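PDB 6WTE: B12-binding domain-containing protein from Kitasatospora setae, which binds cobalamin and a [4Fe-4S] cluster and acts as TsrM, a radical S-adenosylmethionine methyltransferase that uses non-radical catalysis. Local coordinates for residues C309-F314 with E358-L363; V332-I337 with T374-L379; C134-A139 with A147-L152; G124-G129 with E185-Q190. All coordinates share one frame; numbering follows the deposited sequence.

Contact 1: C309-F314 with E358-L363; sequences CQPSPF and EDTERL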
loop_
_atom_site.group_PDB
_atom_site.type_symbol
_atom_site.label_atom_id
_atom_site.label_comp_id
_atom_site.label_asym_id
_atom_site.label_seq_id
_atom_site.Cartn_x
_atom_site.Cartn_y
_atom_site.Cartn_z
ATOM N N CYS A 309 4.335 2.365 -12.299
ATOM C CA CYS A 309 5.622 2.022 -12.883
ATOM C C CYS A 309 6.726 2.872 -12.281
ATOM O O CYS A 309 6.485 3.940 -11.714
ATOM C CB CYS A 309 5.649 2.240 -14.407
ATOM S SG CYS A 309 4.666 1.102 -15.375
ATOM N N GLN A 310 7.939 2.388 -12.437
ATOM C CA GLN A 310 9.141 3.191 -12.291
ATOM C C GLN A 310 9.539 3.741 -13.652
ATOM O O GLN A 310 9.053 3.269 -14.687
ATOM C CB GLN A 310 10.274 2.355 -11.697
ATOM C CG GLN A 310 10.076 2.038 -10.220
ATOM C CD GLN A 310 10.092 3.287 -9.366
ATOM O OE1 GLN A 310 11.132 3.932 -9.217
ATOM N NE2 GLN A 310 8.934 3.656 -8.828
ATOM N N PRO A 311 10.385 4.775 -13.689
ATOM C CA PRO A 311 10.745 5.360 -14.990
ATOM C C PRO A 311 11.439 4.398 -15.934
ATOM O O PRO A 311 11.379 4.598 -17.153
ATOM C CB PRO A 311 11.667 6.525 -14.605
ATOM C CG PRO A 311 11.233 6.905 -13.243
ATOM C CD PRO A 311 10.846 5.610 -12.567
ATOM N N SER A 312 12.115 3.376 -15.419
ATOM C CA SER A 312 12.857 2.440 -16.242
ATOM C C SER A 312 12.662 1.044 -15.670
ATOM O O SER A 312 12.654 0.878 -14.441
ATOM C CB SER A 312 14.354 2.791 -16.280
ATOM O OG SER A 312 15.083 1.843 -17.043
ATOM N N PRO A 313 12.504 0.019 -16.523
ATOM C CA PRO A 313 12.499 0.085 -17.985
ATOM C C PRO A 313 11.120 0.391 -18.545
ATOM O O PRO A 313 10.135 -0.227 -18.134
ATOM C CB PRO A 313 12.948 -1.316 -18.393
ATOM C CG PRO A 313 12.420 -2.207 -17.294
ATOM C CD PRO A 313 12.373 -1.367 -16.031
ATOM N N PHE A 314 11.049 1.331 -19.493
ATOM C CA PHE A 314 9.779 1.687 -20.130
ATOM C C PHE A 314 10.125 2.049 -21.574
ATOM O O PHE A 314 10.399 3.212 -21.876
ATOM C CB PHE A 314 9.086 2.842 -19.414
ATOM C CG PHE A 314 7.622 2.996 -19.769
ATOM C CD1 PHE A 314 7.233 3.521 -20.996
ATOM C CD2 PHE A 314 6.638 2.631 -18.863
ATOM C CE1 PHE A 314 5.893 3.665 -21.314
ATOM C CE2 PHE A 314 5.298 2.771 -19.171
ATOM C CZ PHE A 314 4.919 3.281 -20.398
ATOM N N GLU A 358 15.683 11.265 -18.329
ATOM C CA GLU A 358 15.311 10.901 -19.696
ATOM C C GLU A 358 14.317 9.755 -19.714
ATOM O O GLU A 358 13.486 9.673 -20.624
ATOM C CB GLU A 358 16.543 10.508 -20.519
ATOM C CG GLU A 358 17.575 11.590 -20.724
ATOM C CD GLU A 358 18.889 11.280 -20.012
ATOM O OE1 GLU A 358 19.339 12.120 -19.205
ATOM O OE2 GLU A 358 19.467 10.197 -20.251
ATOM N N ASP A 359 14.396 8.854 -18.726
ATOM C CA ASP A 359 13.482 7.719 -18.675
ATOM C C ASP A 359 12.054 8.174 -18.410
ATOM O O ASP A 359 11.110 7.624 -18.985
ATOM C CB ASP A 359 13.942 6.718 -17.612
ATOM C CG ASP A 359 15.274 6.081 -17.956
ATOM O OD1 ASP A 359 15.430 5.583 -19.088
ATOM O OD2 ASP A 359 16.181 6.095 -17.106
ATOM N N THR A 360 11.872 9.170 -17.535
ATOM C CA THR A 360 10.537 9.720 -17.322
ATOM C C THR A 360 10.062 10.487 -18.553
ATOM O O THR A 360 8.888 10.400 -18.934
ATOM C CB THR A 360 10.525 10.615 -16.078
ATOM O OG1 THR A 360 10.694 9.809 -14.898
ATOM C CG2 THR A 360 9.208 11.373 -15.965
ATOM N N GLU A 361 10.961 11.247 -19.185
ATOM C CA GLU A 361 10.600 11.949 -20.412
ATOM C C GLU A 361 10.151 10.973 -21.494
ATOM O O GLU A 361 9.160 11.221 -22.190
ATOM C CB GLU A 361 11.784 12.786 -20.897
ATOM C CG GLU A 361 11.513 13.610 -22.142
ATOM C CD GLU A 361 10.755 14.893 -21.862
ATOM O OE1 GLU A 361 9.739 15.147 -22.546
ATOM O OE2 GLU A 361 11.179 15.654 -20.966
ATOM N N ARG A 362 10.878 9.865 -21.659
ATOM C CA ARG A 362 10.489 8.897 -22.679
ATOM C C ARG A 362 9.175 8.224 -22.322
ATOM O O ARG A 362 8.324 8.025 -23.193
ATOM C CB ARG A 362 11.579 7.847 -22.891
ATOM C CG ARG A 362 11.226 6.870 -24.015
ATOM C CD ARG A 362 12.343 5.892 -24.344
ATOM N NE ARG A 362 12.604 4.948 -23.262
ATOM C CZ ARG A 362 13.360 3.861 -23.393
ATOM N NH1 ARG A 362 13.924 3.582 -24.563
ATOM N NH2 ARG A 362 13.551 3.051 -22.363
ATOM N N LEU A 363 8.988 7.869 -21.053
ATOM C CA LEU A 363 7.722 7.274 -20.640
ATOM C C LEU A 363 6.557 8.181 -21.002
ATOM O O LEU A 363 5.561 7.736 -21.585
ATOM C CB LEU A 363 7.745 7.005 -19.136
ATOM C CG LEU A 363 6.533 6.352 -18.465
ATOM C CD1 LEU A 363 7.016 5.703 -17.183
ATOM C CD2 LEU A 363 5.460 7.372 -18.128
HETATM O O HOH W 1 13.323 2.988 -19.767
#
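F314 presents one ring face to L363, whose isobutyl group sits squarely on it. The methine CG of L363 lies 3.6 Å from the F314 ring centroid and only 6° off the ring normal, a CH-pi contact, while L363 CD1 leans toward one side of the ring and meets F314 CD2 at 3.5 Å. The two side chains cross at about a right angle. F314 reaches this place because its CG stands anti to the backbone N (chi1 -164°), which directs the ring at the helix. P311 packs one turn earlier along the helix, its CG 3.4 Å from T360 OG1, with the two side chains alongside each other; the hydroxyl itself is hydrogen-bonded to S334 of strand 327-335. The contact belongs to the radical SAM core, a TIM-barrel-like fold, where the loop leaving strand 304-309 folds against the outer helix 357-369. Q310, on the same loop, turns away from that helix and borders the [4Fe-4S] cluster. In the conformer described, R362 bends at chi3 (67°) and sets NE 3.1 Å from F314 O, a placement left doubtful by a second conformer. One water, in this guanidinium's plane, lies 2.6 Å from R362 NH2 and also accepts from F314 N at 2.8 Å. Its bonds to S312 OG and D359 OD1 are weak, and D359 OD2 is bonded to T356 N.

Contact 2: V332-I337 with T374-L379; sequences VGSDHI and TMVEAL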
loop_
_atom_site.group_PDB
_atom_site.type_symbol
_atom_site.label_atom_id
_atom_site.label_comp_id
_atom_site.label_asym_id
_atom_site.label_seq_id
_atom_site.Cartn_x
_atom_site.Cartn_y
_atom_site.Cartn_z
ATOM N N VAL A 332 3.755 6.992 -12.578
ATOM C CA VAL A 332 5.190 6.738 -12.476
ATOM C C VAL A 332 5.755 7.426 -11.236
ATOM O O VAL A 332 5.536 8.627 -11.021
ATOM C CB VAL A 332 5.950 7.179 -13.742
ATOM C CG1 VAL A 332 5.729 8.656 -14.035
ATOM C CG2 VAL A 332 7.438 6.876 -13.562
ATOM N N GLY A 333 6.486 6.660 -10.425
ATOM C CA GLY A 333 7.171 7.195 -9.258
ATOM C C GLY A 333 8.538 7.762 -9.597
ATOM O O GLY A 333 9.570 7.242 -9.161
ATOM N N SER A 334 8.553 8.828 -10.396
ATOM C CA SER A 334 9.816 9.465 -10.754
ATOM C C SER A 334 10.492 10.069 -9.527
ATOM O O SER A 334 11.723 10.032 -9.406
ATOM C CB SER A 334 9.570 10.531 -11.822
ATOM O OG SER A 334 8.849 9.991 -12.921
ATOM N N ASP A 335 9.698 10.671 -8.640
ATOM C CA ASP A 335 10.056 11.067 -7.278
ATOM C C ASP A 335 10.942 12.309 -7.201
ATOM O O ASP A 335 10.665 13.196 -6.386
ATOM C CB ASP A 335 10.685 9.883 -6.535
ATOM C CG ASP A 335 9.647 8.846 -6.141
ATOM O OD1 ASP A 335 8.461 9.228 -6.009
ATOM O OD2 ASP A 335 9.999 7.660 -5.979
ATOM N N HIS A 336 11.976 12.416 -8.034
ATOM C CA HIS A 336 12.785 13.632 -8.072
ATOM C C HIS A 336 13.571 13.670 -9.376
ATOM O O HIS A 336 13.476 12.769 -10.211
ATOM C CB HIS A 336 13.734 13.726 -6.870
ATOM C CG HIS A 336 13.926 15.126 -6.370
ATOM N ND1 HIS A 336 14.745 16.038 -6.998
ATOM C CD2 HIS A 336 13.380 15.776 -5.317
ATOM C CE1 HIS A 336 14.702 17.186 -6.348
ATOM N NE2 HIS A 336 13.881 17.055 -5.323
ATOM N N ILE A 337 14.376 14.721 -9.528
ATOM C CA ILE A 337 15.264 14.846 -10.681
ATOM C C ILE A 337 16.713 15.065 -10.288
ATOM O O ILE A 337 17.622 14.744 -11.077
ATOM C CB ILE A 337 14.790 15.983 -11.610
ATOM C CG1 ILE A 337 15.585 15.968 -12.921
ATOM C CG2 ILE A 337 14.956 17.323 -10.920
ATOM C CD1 ILE A 337 15.106 16.946 -13.967
ATOM N N THR A 374 -1.047 9.977 -18.097
ATOM C CA THR A 374 0.137 9.870 -17.253
ATOM C C THR A 374 -0.039 10.661 -15.969
ATOM O O THR A 374 -0.507 11.803 -15.991
ATOM C CB THR A 374 1.379 10.389 -17.980
ATOM O OG1 THR A 374 1.086 11.674 -18.541
ATOM C CG2 THR A 374 1.787 9.438 -19.091
ATOM N N MET A 375 0.370 10.060 -14.854
ATOM C CA MET A 375 0.507 10.777 -13.597
ATOM C C MET A 375 1.941 10.631 -13.110
ATOM O O MET A 375 2.401 9.511 -12.858
ATOM C CB MET A 375 -0.461 10.258 -12.541
ATOM C CG MET A 375 -0.247 10.944 -11.223
ATOM S SD MET A 375 -1.739 10.968 -10.256
ATOM C CE MET A 375 -1.127 11.751 -8.761
ATOM N N VAL A 376 2.642 11.754 -12.982
ATOM C CA VAL A 376 4.027 11.774 -12.515
ATOM C C VAL A 376 4.048 12.250 -11.070
ATOM O O VAL A 376 3.488 13.307 -10.750
ATOM C CB VAL A 376 4.900 12.674 -13.405
ATOM C CG1 VAL A 376 6.331 12.735 -12.869
ATOM C CG2 VAL A 376 4.887 12.169 -14.835
ATOM N N GLU A 377 4.726 11.493 -10.205
ATOM C CA GLU A 377 4.759 11.759 -8.773
ATOM C C GLU A 377 6.135 12.260 -8.351
ATOM O O GLU A 377 7.159 11.757 -8.820
ATOM C CB GLU A 377 4.415 10.502 -7.975
ATOM C CG GLU A 377 3.118 9.852 -8.399
ATOM C CD GLU A 377 1.979 10.164 -7.461
ATOM O OE1 GLU A 377 2.026 11.220 -6.786
ATOM O OE2 GLU A 377 1.034 9.351 -7.401
ATOM N N ALA A 378 6.145 13.268 -7.480
ATOM C CA ALA A 378 7.358 13.774 -6.855
ATOM C C ALA A 378 7.218 13.728 -5.339
ATOM O O ALA A 378 6.124 13.896 -4.794
ATOM C CB ALA A 378 7.649 15.211 -7.298
ATOM N N LEU A 379 8.335 13.488 -4.655
ATOM C CA LEU A 379 8.372 13.496 -3.194
ATOM C C LEU A 379 9.450 14.469 -2.749
ATOM O O LEU A 379 10.612 14.333 -3.143
ATOM C CB LEU A 379 8.637 12.096 -2.633
ATOM C CG LEU A 379 8.856 12.026 -1.120
ATOM C CD1 LEU A 379 7.670 12.597 -0.344
ATOM C CD2 LEU A 379 9.146 10.588 -0.699
#
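The carbonyl oxygen of V332 is gripped twice: E377 N donates to it across the sheet at 3.1 Å, and S334 N, two residues on, adds a weak bond that closes an inverse gamma turn centred on G333. Upstream the pairing is regular and parallel, with V332 N bound to M375 O at 2.9 Å. The turn then shifts the register by one residue, a beta bulge, and pairing resumes at D335, whose N donates to E377 O at 2.8 Å. D335 O in turn receives L379 N at 2.9 Å, in the carbonyl plane and on a lone pair. Before the bulge V332 and V376 point to the same face of the sheet; V332 holds CG1 between its backbone N and carbonyl carbon (chi1 58°), 3.7 Å from V376 CG2. Within the bulge S334 OG, which is hydrogen-bonded to T360, touches V376 CG1; beyond it L379 O lies at the edge of the H336 ring. These adjacent strands of the radical SAM core run close to the [4Fe-4S] cluster. D335 CB points away from strand 373-380, and its OD2 forms a salt bridge with K346. The backbone thus carries the join through the bulge, leaving the acidic group for a partner elsewhere.

Contact 3: C134-A139 with A147-L152; sequences CELATA and AGIPGL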
loop_
_atom_site.group_PDB
_atom_site.type_symbol
_atom_site.label_atom_id
_atom_site.label_comp_id
_atom_site.label_asym_id
_atom_site.label_seq_id
_atom_site.Cartn_x
_atom_site.Cartn_y
_atom_site.Cartn_z
ATOM N N CYS A 134 -3.027 -21.269 5.595
ATOM C CA CYS A 134 -3.552 -22.622 5.447
ATOM C C CYS A 134 -2.922 -23.572 6.451
ATOM O O CYS A 134 -3.607 -24.433 7.011
ATOM C CB CYS A 134 -3.324 -23.140 4.033
ATOM S SG CYS A 134 -4.420 -22.403 2.814
ATOM N N GLU A 135 -1.608 -23.459 6.668
ATOM C CA GLU A 135 -0.971 -24.316 7.659
ATOM C C GLU A 135 -1.486 -23.999 9.054
ATOM O O GLU A 135 -1.736 -24.909 9.847
ATOM C CB GLU A 135 0.552 -24.179 7.589
ATOM C CG GLU A 135 1.127 -24.677 6.271
ATOM C CD GLU A 135 2.636 -24.839 6.289
ATOM O OE1 GLU A 135 3.236 -24.818 7.387
ATOM O OE2 GLU A 135 3.221 -24.990 5.194
ATOM N N LEU A 136 -1.688 -22.713 9.353
ATOM C CA LEU A 136 -2.238 -22.328 10.649
ATOM C C LEU A 136 -3.649 -22.877 10.833
ATOM O O LEU A 136 -3.962 -23.481 11.865
ATOM C CB LEU A 136 -2.222 -20.803 10.789
ATOM C CG LEU A 136 -2.779 -20.227 12.100
ATOM C CD1 LEU A 136 -2.002 -20.709 13.321
ATOM C CD2 LEU A 136 -2.822 -18.704 12.046
ATOM N N ALA A 137 -4.510 -22.693 9.829
ATOM C CA ALA A 137 -5.867 -23.224 9.918
ATOM C C ALA A 137 -5.855 -24.735 10.105
ATOM O O ALA A 137 -6.680 -25.284 10.845
ATOM C CB ALA A 137 -6.670 -22.839 8.671
ATOM N N THR A 138 -4.923 -25.427 9.447
ATOM C CA THR A 138 -4.839 -26.872 9.618
ATOM C C THR A 138 -4.442 -27.226 11.047
ATOM O O THR A 138 -5.051 -28.109 11.663
ATOM C CB THR A 138 -3.846 -27.473 8.621
ATOM O OG1 THR A 138 -4.293 -27.220 7.283
ATOM C CG2 THR A 138 -3.721 -28.977 8.824
ATOM N N ALA A 139 -3.445 -26.532 11.600
ATOM C CA ALA A 139 -3.013 -26.827 12.964
ATOM C C ALA A 139 -4.135 -26.577 13.968
ATOM O O ALA A 139 -4.403 -27.414 14.838
ATOM C CB ALA A 139 -1.774 -25.998 13.312
ATOM N N ALA A 147 3.848 -24.416 16.820
ATOM C CA ALA A 147 5.266 -24.105 16.961
ATOM C C ALA A 147 6.092 -24.512 15.746
ATOM O O ALA A 147 7.230 -24.053 15.609
ATOM C CB ALA A 147 5.815 -24.783 18.222
ATOM N N GLY A 148 5.546 -25.328 14.848
ATOM C CA GLY A 148 6.276 -25.756 13.675
ATOM C C GLY A 148 5.829 -25.121 12.382
ATOM O O GLY A 148 6.219 -25.599 11.309
ATOM N N ILE A 149 5.037 -24.054 12.430
ATOM C CA ILE A 149 4.527 -23.403 11.227
ATOM C C ILE A 149 5.573 -22.387 10.771
ATOM O O ILE A 149 5.754 -21.364 11.449
ATOM C CB ILE A 149 3.179 -22.723 11.483
ATOM C CG1 ILE A 149 2.146 -23.755 11.928
ATOM C CG2 ILE A 149 2.712 -22.008 10.239
ATOM C CD1 ILE A 149 0.810 -23.155 12.241
ATOM N N PRO A 150 6.251 -22.613 9.647
ATOM C CA PRO A 150 7.315 -21.691 9.225
ATOM C C PRO A 150 6.785 -20.281 8.995
ATOM O O PRO A 150 5.738 -20.082 8.374
ATOM C CB PRO A 150 7.828 -22.320 7.923
ATOM C CG PRO A 150 7.435 -23.766 8.020
ATOM C CD PRO A 150 6.114 -23.756 8.731
ATOM N N GLY A 151 7.526 -19.299 9.512
ATOM C CA GLY A 151 7.210 -17.900 9.328
ATOM C C GLY A 151 6.231 -17.324 10.328
ATOM O O GLY A 151 6.131 -16.095 10.436
ATOM N N LEU A 152 5.509 -18.166 11.064
ATOM C CA LEU A 152 4.434 -17.676 11.915
ATOM C C LEU A 152 4.978 -16.881 13.096
ATOM O O LEU A 152 5.859 -17.352 13.821
ATOM C CB LEU A 152 3.596 -18.850 12.423
ATOM C CG LEU A 152 2.374 -18.452 13.243
ATOM C CD1 LEU A 152 1.364 -17.689 12.364
ATOM C CD2 LEU A 152 1.745 -19.692 13.878
#
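Apolar packing dominates where I149 drives its CD1 methyl against helix 130-141. That methyl lies 3.5 Å from L136 CA and is flanked by L136 CD1 at 3.9 Å and A139 CB at 4.0 Å, so the tip of the isoleucine rests on the helix backbone as well as on side chains one turn apart. CD1 of I149 is anti to CA about the CB-CG1 bond (chi2 178°), which carries it that far. L136 crosses I149 at about a right angle and also touches L152, CD1 to CD2 at 3.9 Å. Polar groups meet the loop only by proximity: the E135 side chain, extended beyond CG, slides past I149 and sets OE1 3.3 Å from P150 CD. L152 N closes a type II beta turn on I149 O at 3.2 Å, with G151 at the positive phi such a turn favours, while G151 and L152 also pair with V163. Helix 130-141 of the cobalamin-binding Rossmann-like domain thereby meets the loop that leads back into its sheet at strand 153-156. With neither hydrogen bond nor salt bridge between helix and turn, their fit depends on the shape of aliphatic groups, the charged carboxylate remaining at the exposed margin.

Contact 4: G124-G129 with E185-Q190; sequences GVKGPG and EPRVWQ
K126 and R187 cross obliquely, the aliphatic chain of the lysine running over one face of the guanidinium. K126 CG lies above the centre of that group, and farther along K126 CE approaches R187 NH2 to 3.1 Å, a tight fit. E185 CB covers the opposite face, and E185 OE1 forms a salt bridge with R187 NH1 at 3.1 Å. The two cations come within 4.4 Å, K126 NZ to R187 NH2, but D238 probably eases the repulsion: R187 NH2 donates to the backbone O of both G182 and D238, while D238 OD2 pairs with K126 NZ. Q190 approaches differently, as a flat amide held edgewise. Its chain is extended beyond CG (chi2 176°), and NE2 spans two carbonyls of the loop, donating to K126 O at 3.1 Å and to P128 O at 2.9 Å; both acceptors lie almost in the amide plane, which fixes its rotation. A water lies 2.6 Å from both K126 O and Q190 OE1, while another donates to P128 O and Q190 O. R187 CD packs closely on G127 CA, at 3.9 Å. The loop 124-129 leads from strand 123-124 into helix 130-141, lining the cobalamin pocket, with G129 N bonded to the cofactor; segment 185-190 lies across it, W189 and Q190 also resting on I132 of that helix.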
loop_
_atom_site.group_PDB
_atom_site.type_symbol
_atom_site.label_atom_id
_atom_site.label_comp_id
_atom_site.label_asym_id
_atom_site.label_seq_id
_atom_site.Cartn_x
_atom_site.Cartn_y
_atom_site.Cartn_z
ATOM N N GLY A 124 0.562 -13.664 14.069
ATOM C CA GLY A 124 0.754 -12.686 13.019
ATOM C C GLY A 124 1.525 -13.282 11.859
ATOM O O GLY A 124 2.264 -14.257 12.003
ATOM N N VAL A 125 1.337 -12.674 10.689
ATOM C CA VAL A 125 2.026 -13.092 9.475
ATOM C C VAL A 125 2.629 -11.862 8.817
ATOM O O VAL A 125 1.955 -10.835 8.678
ATOM C CB VAL A 125 1.084 -13.818 8.494
ATOM C CG1 VAL A 125 1.819 -14.150 7.211
ATOM C CG2 VAL A 125 0.531 -15.095 9.132
ATOM N N LYS A 126 3.894 -11.967 8.422
ATOM C CA LYS A 126 4.599 -10.912 7.704
ATOM C C LYS A 126 4.751 -11.343 6.250
ATOM O O LYS A 126 5.322 -12.403 5.972
ATOM C CB LYS A 126 5.962 -10.649 8.346
ATOM C CG LYS A 126 6.776 -9.554 7.699
ATOM C CD LYS A 126 8.171 -9.482 8.335
ATOM C CE LYS A 126 8.978 -8.303 7.769
ATOM N NZ LYS A 126 8.663 -6.998 8.408
ATOM N N GLY A 127 4.228 -10.539 5.326
ATOM C CA GLY A 127 4.294 -10.866 3.919
ATOM C C GLY A 127 3.080 -11.647 3.446
ATOM O O GLY A 127 2.064 -11.732 4.142
ATOM N N PRO A 128 3.167 -12.243 2.251
ATOM C CA PRO A 128 2.018 -12.984 1.707
ATOM C C PRO A 128 1.553 -14.062 2.675
ATOM O O PRO A 128 2.359 -14.789 3.258
ATOM C CB PRO A 128 2.567 -13.598 0.413
ATOM C CG PRO A 128 3.733 -12.724 0.041
ATOM C CD PRO A 128 4.326 -12.245 1.339
ATOM N N GLY A 129 0.241 -14.181 2.830
ATOM C CA GLY A 129 -0.251 -15.022 3.904
ATOM C C GLY A 129 -0.934 -16.319 3.511
ATOM O O GLY A 129 -1.214 -17.142 4.388
ATOM N N GLU A 185 13.449 -10.688 3.728
ATOM C CA GLU A 185 13.463 -12.022 3.147
ATOM C C GLU A 185 12.787 -12.004 1.782
ATOM O O GLU A 185 11.965 -11.129 1.499
ATOM C CB GLU A 185 12.739 -13.010 4.073
ATOM C CG GLU A 185 13.412 -13.186 5.434
ATOM C CD GLU A 185 12.575 -14.017 6.405
ATOM O OE1 GLU A 185 11.433 -14.383 6.052
ATOM O OE2 GLU A 185 13.059 -14.300 7.527
ATOM N N PRO A 186 13.112 -12.954 0.901
ATOM C CA PRO A 186 12.450 -12.968 -0.420
ATOM C C PRO A 186 10.956 -13.231 -0.342
ATOM O O PRO A 186 10.184 -12.612 -1.088
ATOM C CB PRO A 186 13.182 -14.094 -1.165
ATOM C CG PRO A 186 14.532 -14.186 -0.486
ATOM C CD PRO A 186 14.228 -13.914 0.970
ATOM N N ARG A 187 10.534 -14.143 0.533
ATOM C CA ARG A 187 9.142 -14.516 0.787
ATOM C C ARG A 187 8.450 -15.137 -0.421
ATOM O O ARG A 187 7.219 -15.302 -0.404
ATOM C CB ARG A 187 8.322 -13.319 1.308
ATOM C CG ARG A 187 9.005 -12.610 2.480
ATOM C CD ARG A 187 8.078 -11.643 3.233
ATOM N NE ARG A 187 8.876 -10.575 3.816
ATOM C CZ ARG A 187 9.618 -10.711 4.912
ATOM N NH1 ARG A 187 9.635 -11.867 5.566
ATOM N NH2 ARG A 187 10.346 -9.692 5.351
ATOM N N VAL A 188 9.205 -15.531 -1.453
ATOM C CA VAL A 188 8.594 -16.155 -2.626
ATOM C C VAL A 188 7.856 -17.434 -2.238
ATOM O O VAL A 188 6.782 -17.735 -2.778
ATOM C CB VAL A 188 9.659 -16.417 -3.708
ATOM C CG1 VAL A 188 9.062 -17.197 -4.874
ATOM C CG2 VAL A 188 10.246 -15.104 -4.193
ATOM N N TRP A 189 8.409 -18.204 -1.289
ATOM C CA TRP A 189 7.768 -19.451 -0.881
ATOM C C TRP A 189 6.397 -19.220 -0.266
ATOM O O TRP A 189 5.589 -20.157 -0.202
ATOM C CB TRP A 189 8.655 -20.222 0.111
ATOM C CG TRP A 189 8.792 -19.594 1.478
ATOM C CD1 TRP A 189 9.771 -18.737 1.893
ATOM C CD2 TRP A 189 7.928 -19.791 2.606
ATOM N NE1 TRP A 189 9.568 -18.381 3.209
ATOM C CE2 TRP A 189 8.441 -19.015 3.666
ATOM C CE3 TRP A 189 6.768 -20.541 2.820
ATOM C CZ2 TRP A 189 7.835 -18.970 4.920
ATOM C CZ3 TRP A 189 6.166 -20.494 4.070
ATOM C CH2 TRP A 189 6.700 -19.715 5.101
ATOM N N GLN A 190 6.116 -18.003 0.195
ATOM C CA GLN A 190 4.836 -17.695 0.820
ATOM C C GLN A 190 3.738 -17.418 -0.199
ATOM O O GLN A 190 2.562 -17.392 0.179
ATOM C CB GLN A 190 4.986 -16.487 1.751
ATOM C CG GLN A 190 6.053 -16.679 2.847
ATOM C CD GLN A 190 6.267 -15.450 3.710
ATOM O OE1 GLN A 190 7.372 -15.218 4.213
ATOM N NE2 GLN A 190 5.209 -14.668 3.914
HETATM O O HOH W 2 7.462 -13.880 6.454
HETATM O O HOH W 3 1.977 -17.589 2.941
#

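How the contacts relate
Contacts 1 and 2 belong to the radical SAM core and touch each other: C309 O meets G333 N at 3.0 Å, and helix 357-369 is followed in the chain by strand 373-380. Contacts 3 and 4 adjoin in the cobalamin-binding part, where P150 O packs on W189 CH2 and contact 3 is nested within the chain closed by contact 4. The two pairs stand well apart, with contacts 2 and 4 about 29 Å between centres. All four are largely buried: contact 2 through backbone bonds, contact 1 through ring and aliphatic packing with one bridging water at its partly exposed rim. Contact 3 is aliphatic with E135 at an exposed edge, whereas contact 4, beside the cofactor, relies on buried amide and charged groups.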